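Long-range contact in porin B (PDB 4GEY), which forms an outer-membrane beta-barrel channel that probably lets sugars such as glucose pass across the outer membrane: residues 95-107 against 115-127. The protein carries 2 engineered substitutions. Sequence-based numbering, arbitrary orientation.
Sequences ITERSGRNLSNDR and QFSSVQEVWGRGQ. With BGC (beta-D-glucopyranose), chain B; DMU (decyl-beta-D-maltopyranoside), chain N; C8E ((hydroxyethyloxy)tri(ethyloxy)octane), chain I.
Arg98, its chain extended from CG to NE, reaches past Val122 to the bound glucose. Arg98 NH1 donates to Gly124 O (2.7 Å) from above that carbonyl's plane, Arg98 NH2 to O3 of the sugar (2.5 Å), and NE to Gln71 OE1; Val122 O lies over one face of the guanidinium. The sugar's O3 donates in turn to Glu121 O, and its O1 to Trp123 O. The Trp123 indole packs against 95-107, with Gln127 OE1 over one face and Asn102 CB over the other, the latter a CH-pi contact 3.8 Å from the centroid of its five-membered ring. Gly100 O, at the ring edge, accepts weakly from both Trp123 NE1 and Gln127 NE2, while Gln127 OE1 takes Gly124 N. Replacing Trp123 by alanine is likely to leave Asn102 CB without its aromatic cover and Gly100 O without one of its two weak donors. Asn102 turns its amide, CG opposite the backbone N (chi1 -170°), to bring ND2 to Ser118 OG (3.0 Å), and N-caps the helix by accepting Ser104 N at OD1. Gln120 OE1 takes Leu103 N almost straight (2.6 Å, 171°). Ser104 OG donates to Gln115 OE1 (2.5 Å) and accepts Val119 N (3.1 Å). Ser118 OG also accepts Gln120 N, an ST turn leading into the type I beta turn Gln120-Trp123. Thus a loop pinned to a wall strand and a capped helix forms part of the glucose site inside an OprB-family porin barrel.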
loop_
_atom_site.group_PDB
_atom_site.type_symbol
_atom_site.label_atom_id
_atom_site.label_comp_id
_atom_site.label_asym_id
_atom_site.label_seq_id
_atom_site.Cartn_x
_atom_site.Cartn_y
_atom_site.Cartn_z
ATOM N N ILE A 95 -4.116 -5.208 15.867
ATOM C CA ILE A 95 -4.825 -6.355 15.326
ATOM C C ILE A 95 -5.850 -5.864 14.307
ATOM O O ILE A 95 -6.513 -4.859 14.528
ATOM C CB ILE A 95 -5.508 -7.139 16.452
ATOM C CG1 ILE A 95 -4.450 -7.682 17.411
ATOM C CG2 ILE A 95 -6.300 -8.283 15.892
ATOM C CD1 ILE A 95 -4.971 -8.721 18.372
ATOM N N THR A 96 -5.966 -6.546 13.175
ATOM C CA THR A 96 -6.947 -6.139 12.173
ATOM C C THR A 96 -7.852 -7.304 11.798
ATOM O O THR A 96 -7.460 -8.465 11.915
ATOM C CB THR A 96 -6.286 -5.547 10.884
ATOM O OG1 THR A 96 -5.407 -6.504 10.279
ATOM C CG2 THR A 96 -5.490 -4.298 11.203
ATOM N N GLU A 97 -9.082 -6.992 11.400
ATOM C CA GLU A 97 -9.892 -7.940 10.651
ATOM C C GLU A 97 -10.508 -7.206 9.474
ATOM O O GLU A 97 -10.912 -6.048 9.587
ATOM C CB GLU A 97 -10.953 -8.647 11.500
ATOM C CG GLU A 97 -12.257 -7.885 11.661
ATOM C CD GLU A 97 -13.484 -8.738 11.366
ATOM O OE1 GLU A 97 -13.538 -9.339 10.269
ATOM O OE2 GLU A 97 -14.395 -8.800 12.230
ATOM N N ARG A 98 -10.534 -7.886 8.334
ATOM C CA ARG A 98 -11.041 -7.330 7.098
ATOM C C ARG A 98 -12.170 -8.220 6.608
ATOM O O ARG A 98 -12.163 -9.411 6.864
ATOM C CB ARG A 98 -9.924 -7.330 6.059
ATOM C CG ARG A 98 -8.790 -6.368 6.347
ATOM C CD ARG A 98 -7.722 -6.516 5.297
ATOM N NE ARG A 98 -6.925 -5.310 5.138
ATOM C CZ ARG A 98 -6.212 -5.040 4.052
ATOM N NH1 ARG A 98 -6.221 -5.889 3.037
ATOM N NH2 ARG A 98 -5.511 -3.920 3.974
ATOM N N SER A 99 -13.132 -7.644 5.895
ATOM C CA SER A 99 -14.267 -8.401 5.371
ATOM C C SER A 99 -14.660 -7.877 4.011
ATOM O O SER A 99 -14.480 -6.693 3.721
ATOM C CB SER A 99 -15.471 -8.262 6.296
ATOM O OG SER A 99 -15.615 -9.407 7.101
ATOM N N GLY A 100 -15.216 -8.746 3.177
ATOM C CA GLY A 100 -15.833 -8.282 1.954
ATOM C C GLY A 100 -15.226 -8.753 0.656
ATOM O O GLY A 100 -14.324 -9.590 0.636
ATOM N N ARG A 101 -15.739 -8.194 -0.437
ATOM C CA ARG A 101 -15.371 -8.603 -1.783
ATOM C C ARG A 101 -14.865 -7.423 -2.606
ATOM O O ARG A 101 -15.145 -6.265 -2.283
ATOM C CB ARG A 101 -16.581 -9.235 -2.478
ATOM C CG ARG A 101 -16.993 -10.588 -1.931
ATOM C CD ARG A 101 -17.989 -11.258 -2.856
ATOM N NE ARG A 101 -19.272 -10.563 -2.845
ATOM C CZ ARG A 101 -20.332 -10.935 -3.556
ATOM N NH1 ARG A 101 -20.272 -11.998 -4.350
ATOM N NH2 ARG A 101 -21.455 -10.237 -3.473
ATOM N N ASN A 102 -14.140 -7.730 -3.683
ATOM C CA ASN A 102 -13.465 -6.727 -4.503
ATOM C C ASN A 102 -13.997 -6.686 -5.926
ATOM O O ASN A 102 -13.928 -7.688 -6.642
ATOM C CB ASN A 102 -11.966 -7.025 -4.567
ATOM C CG ASN A 102 -11.171 -5.895 -5.207
ATOM O OD1 ASN A 102 -11.729 -5.031 -5.890
ATOM N ND2 ASN A 102 -9.859 -5.879 -4.961
ATOM N N LEU A 103 -14.473 -5.513 -6.344
ATOM C CA LEU A 103 -14.924 -5.278 -7.725
ATOM C C LEU A 103 -13.892 -5.657 -8.788
ATOM O O LEU A 103 -14.250 -6.225 -9.829
ATOM C CB LEU A 103 -15.291 -3.809 -7.923
ATOM C CG LEU A 103 -16.656 -3.489 -8.526
ATOM C CD1 LEU A 103 -16.541 -2.338 -9.523
ATOM C CD2 LEU A 103 -17.314 -4.709 -9.142
ATOM N N SER A 104 -12.628 -5.318 -8.526
ATOM C CA SER A 104 -11.531 -5.618 -9.435
ATOM C C SER A 104 -11.503 -7.092 -9.858
ATOM O O SER A 104 -11.266 -7.418 -11.026
ATOM C CB SER A 104 -10.181 -5.224 -8.817
ATOM O OG SER A 104 -9.940 -3.835 -8.928
ATOM N N ASN A 105 -11.754 -7.986 -8.912
ATOM C CA ASN A 105 -11.831 -9.393 -9.259
ATOM C C ASN A 105 -13.149 -9.754 -9.922
ATOM O O ASN A 105 -13.179 -10.435 -10.946
ATOM C CB ASN A 105 -11.627 -10.237 -8.015
ATOM C CG ASN A 105 -10.258 -10.055 -7.429
ATOM O OD1 ASN A 105 -9.273 -9.914 -8.160
ATOM N ND2 ASN A 105 -10.180 -10.034 -6.108
ATOM N N ASP A 106 -14.242 -9.265 -9.343
ATOM C CA ASP A 106 -15.563 -9.764 -9.678
ATOM C C ASP A 106 -16.145 -9.199 -10.964
ATOM O O ASP A 106 -17.006 -9.829 -11.559
ATOM C CB ASP A 106 -16.517 -9.578 -8.495
ATOM C CG ASP A 106 -16.144 -10.447 -7.307
ATOM O OD1 ASP A 106 -15.468 -11.473 -7.530
ATOM O OD2 ASP A 106 -16.517 -10.111 -6.157
ATOM N N ARG A 107 -15.678 -8.028 -11.405
ATOM C CA ARG A 107 -16.161 -7.442 -12.676
ATOM C C ARG A 107 -15.069 -6.911 -13.643
ATOM O O ARG A 107 -15.145 -7.141 -14.844
ATOM C CB ARG A 107 -17.177 -6.321 -12.421
ATOM C CG ARG A 107 -18.483 -6.755 -11.797
ATOM C CD ARG A 107 -19.376 -7.581 -12.739
ATOM N NE ARG A 107 -19.810 -8.792 -12.056
ATOM C CZ ARG A 107 -21.067 -9.074 -11.762
ATOM N NH1 ARG A 107 -22.029 -8.246 -12.127
ATOM N NH2 ARG A 107 -21.363 -10.196 -11.121
ATOM N N GLN A 115 -6.362 -7.397 -12.684
ATOM C CA GLN A 115 -5.856 -6.044 -12.533
ATOM C C GLN A 115 -4.675 -5.993 -11.571
ATOM O O GLN A 115 -4.654 -6.706 -10.574
ATOM C CB GLN A 115 -6.963 -5.122 -12.012
ATOM C CG GLN A 115 -6.574 -3.673 -12.065
ATOM C CD GLN A 115 -7.562 -2.783 -11.403
ATOM O OE1 GLN A 115 -8.655 -3.221 -11.036
ATOM N NE2 GLN A 115 -7.194 -1.512 -11.232
ATOM N N PHE A 116 -3.688 -5.158 -11.866
ATOM C CA PHE A 116 -2.549 -5.044 -10.977
ATOM C C PHE A 116 -2.946 -4.228 -9.763
ATOM O O PHE A 116 -2.849 -4.699 -8.635
ATOM C CB PHE A 116 -1.321 -4.464 -11.696
ATOM C CG PHE A 116 -0.677 -5.427 -12.629
ATOM C CD1 PHE A 116 0.188 -6.393 -12.151
ATOM C CD2 PHE A 116 -0.966 -5.399 -13.985
ATOM C CE1 PHE A 116 0.775 -7.316 -13.009
ATOM C CE2 PHE A 116 -0.381 -6.309 -14.853
ATOM C CZ PHE A 116 0.493 -7.273 -14.364
ATOM N N SER A 117 -3.415 -3.012 -10.008
ATOM C CA SER A 117 -4.006 -2.196 -8.963
ATOM C C SER A 117 -5.390 -2.750 -8.604
ATOM O O SER A 117 -5.788 -3.818 -9.073
ATOM C CB SER A 117 -4.110 -0.732 -9.411
ATOM O OG SER A 117 -4.524 0.110 -8.342
ATOM N N SER A 118 -6.115 -2.018 -7.768
ATOM C CA SER A 118 -7.359 -2.498 -7.191
ATOM C C SER A 118 -8.221 -1.298 -6.854
ATOM O O SER A 118 -7.721 -0.282 -6.353
ATOM C CB SER A 118 -7.078 -3.307 -5.923
ATOM O OG SER A 118 -8.236 -3.392 -5.113
ATOM N N VAL A 119 -9.515 -1.405 -7.124
ATOM C CA VAL A 119 -10.413 -0.273 -6.928
ATOM C C VAL A 119 -10.921 -0.202 -5.498
ATOM O O VAL A 119 -11.701 0.682 -5.148
ATOM C CB VAL A 119 -11.596 -0.316 -7.904
ATOM C CG1 VAL A 119 -11.072 -0.293 -9.309
ATOM C CG2 VAL A 119 -12.444 -1.562 -7.674
ATOM N N GLN A 120 -10.470 -1.139 -4.674
ATOM C CA GLN A 120 -10.807 -1.118 -3.260
ATOM C C GLN A 120 -9.570 -1.487 -2.457
ATOM O O GLN A 120 -9.427 -2.643 -2.042
ATOM C CB GLN A 120 -11.951 -2.089 -2.954
ATOM C CG GLN A 120 -13.287 -1.661 -3.502
ATOM C CD GLN A 120 -14.280 -2.824 -3.629
ATOM O OE1 GLN A 120 -14.380 -3.461 -4.690
ATOM N NE2 GLN A 120 -15.019 -3.098 -2.551
ATOM N N GLU A 121 -8.689 -0.507 -2.233
ATOM C CA GLU A 121 -7.391 -0.755 -1.583
ATOM C C GLU A 121 -7.526 -1.548 -0.294
ATOM O O GLU A 121 -6.644 -2.299 0.067
ATOM C CB GLU A 121 -6.636 0.555 -1.285
ATOM C CG GLU A 121 -7.312 1.504 -0.270
ATOM C CD GLU A 121 -6.993 1.177 1.188
ATOM O OE1 GLU A 121 -7.617 1.766 2.100
ATOM O OE2 GLU A 121 -6.092 0.351 1.438
ATOM N N VAL A 122 -8.624 -1.383 0.423
ATOM C CA VAL A 122 -8.687 -2.012 1.725
ATOM C C VAL A 122 -8.869 -3.542 1.645
ATOM O O VAL A 122 -8.661 -4.245 2.637
ATOM C CB VAL A 122 -9.743 -1.359 2.606
ATOM C CG1 VAL A 122 -11.120 -1.941 2.297
ATOM C CG2 VAL A 122 -9.369 -1.540 4.051
ATOM N N TRP A 123 -9.242 -4.051 0.468
ATOM C CA TRP A 123 -9.419 -5.491 0.281
ATOM C C TRP A 123 -8.093 -6.233 0.070
ATOM O O TRP A 123 -7.228 -5.783 -0.688
ATOM C CB TRP A 123 -10.308 -5.789 -0.920
ATOM C CG TRP A 123 -10.537 -7.273 -1.115
ATOM C CD1 TRP A 123 -11.564 -8.016 -0.603
ATOM C CD2 TRP A 123 -9.725 -8.196 -1.862
ATOM N NE1 TRP A 123 -11.446 -9.330 -0.980
ATOM C CE2 TRP A 123 -10.326 -9.470 -1.754
ATOM C CE3 TRP A 123 -8.549 -8.071 -2.608
ATOM C CZ2 TRP A 123 -9.793 -10.607 -2.361
ATOM C CZ3 TRP A 123 -8.022 -9.212 -3.214
ATOM C CH2 TRP A 123 -8.642 -10.452 -3.089
ATOM N N GLY A 124 -7.950 -7.394 0.702
ATOM C CA GLY A 124 -6.849 -8.264 0.349
ATOM C C GLY A 124 -6.154 -8.919 1.524
ATOM O O GLY A 124 -6.355 -8.525 2.671
ATOM N N ARG A 125 -5.349 -9.932 1.210
ATOM C CA ARG A 125 -4.540 -10.660 2.176
ATOM C C ARG A 125 -5.344 -11.560 3.081
ATOM O O ARG A 125 -4.917 -11.840 4.199
ATOM C CB ARG A 125 -3.637 -9.735 3.014
ATOM C CG ARG A 125 -2.743 -8.808 2.192
ATOM C CD ARG A 125 -1.933 -9.564 1.154
ATOM N NE ARG A 125 -0.732 -8.824 0.794
ATOM C CZ ARG A 125 0.212 -9.280 -0.021
ATOM N NH1 ARG A 125 0.090 -10.480 -0.572
ATOM N NH2 ARG A 125 1.279 -8.530 -0.286
ATOM N N GLY A 126 -6.511 -12.002 2.612
ATOM C CA GLY A 126 -7.182 -13.110 3.263
ATOM C C GLY A 126 -8.513 -12.855 3.939
ATOM O O GLY A 126 -9.183 -13.816 4.317
ATOM N N GLN A 127 -8.895 -11.587 4.099
ATOM C CA GLN A 127 -10.186 -11.233 4.715
ATOM C C GLN A 127 -10.437 -11.907 6.075
ATOM O O GLN A 127 -11.539 -12.364 6.349
ATOM C CB GLN A 127 -11.361 -11.521 3.758
ATOM C CG GLN A 127 -11.215 -10.921 2.351
ATOM C CD GLN A 127 -10.850 -9.447 2.373
ATOM O OE1 GLN A 127 -9.655 -9.088 2.389
ATOM N NE2 GLN A 127 -11.875 -8.573 2.391
HETATM C C2 BGC B . -4.584 -4.438 0.614
HETATM C C3 BGC B . -3.984 -3.236 1.002
HETATM C C4 BGC B . -2.657 -3.443 1.578
HETATM C C5 BGC B . -1.697 -4.240 0.643
HETATM C C6 BGC B . -0.543 -4.659 1.222
HETATM C C1 BGC B . -3.817 -5.134 -0.387
HETATM O O1 BGC B . -4.475 -6.309 -0.700
HETATM O O2 BGC B . -5.921 -4.149 0.088
HETATM O O3 BGC B . -4.869 -2.560 1.959
HETATM O O4 BGC B . -2.117 -2.197 1.918
HETATM O O5 BGC B . -2.499 -5.435 0.135
HETATM O O6 BGC B . -0.551 -5.778 2.043
HETATM C C1 DMU N . -24.000 -6.654 -1.006
HETATM C C2 DMU N . -24.153 -7.952 -1.616
HETATM C C3 DMU N . -24.783 -8.005 -2.956
HETATM C C4 DMU N . -24.372 -6.861 -3.919
HETATM O O5 DMU N . -24.105 -5.559 -3.141
HETATM C C6 DMU N . -23.429 -5.649 -1.874
HETATM O O7 DMU N . -24.484 -9.267 -3.604
HETATM O O16 DMU N . -23.514 -4.361 -1.265
HETATM C C18 DMU N . -22.445 -3.437 -1.361
HETATM C C19 DMU N . -22.758 -2.004 -0.873
HETATM C C22 DMU N . -23.142 -1.825 0.629
HETATM C C25 DMU N . -23.194 -0.392 1.151
HETATM C C28 DMU N . -22.085 0.126 2.046
HETATM C C31 DMU N . -22.019 1.617 2.314
HETATM O O49 DMU N . -23.140 -6.754 0.203
HETATM O O55 DMU N . -24.849 -8.853 -0.683
HETATM C C57 DMU N . -25.341 -6.593 -4.825
HETATM O O61 DMU N . -25.110 -5.570 -5.734
HETATM C C5 DMU N . -24.985 -11.298 -4.651
HETATM C C7 DMU N . -24.351 -11.023 -5.903
HETATM C C8 DMU N . -25.247 -10.460 -6.946
HETATM C C9 DMU N . -26.401 -9.500 -6.462
HETATM O O1 DMU N . -26.478 -9.409 -4.913
HETATM C C10 DMU N . -25.538 -10.099 -4.027
HETATM O O2 DMU N . -24.488 -9.816 -7.937
HETATM O O3 DMU N . -24.056 -11.968 -3.721
HETATM O O4 DMU N . -23.773 -12.276 -6.364
HETATM C C11 DMU N . -27.577 -9.870 -6.949
HETATM O O6 DMU N . -27.733 -9.851 -8.322
HETATM C C2 C8E I . -17.584 -7.465 9.867
HETATM C C3 C8E I . -18.114 -6.947 8.531
HETATM C C4 C8E I . -19.635 -7.085 8.413
HETATM C C5 C8E I . -20.263 -5.792 7.891
HETATM C C6 C8E I . -20.754 -4.903 9.031
HETATM C C7 C8E I . -20.248 -3.466 8.895
HETATM C C8 C8E I . -20.696 -2.596 10.071
HETATM O O9 C8E I . -19.745 -1.595 10.396
HETATM C C10 C8E I . -20.096 -0.280 9.989
HETATM C C11 C8E I . -19.192 0.749 10.687
HETATM O O12 C8E I . -19.372 2.070 10.189
HETATM C C13 C8E I . -18.824 3.079 11.029
HETATM C C14 C8E I . -19.465 4.448 10.782
#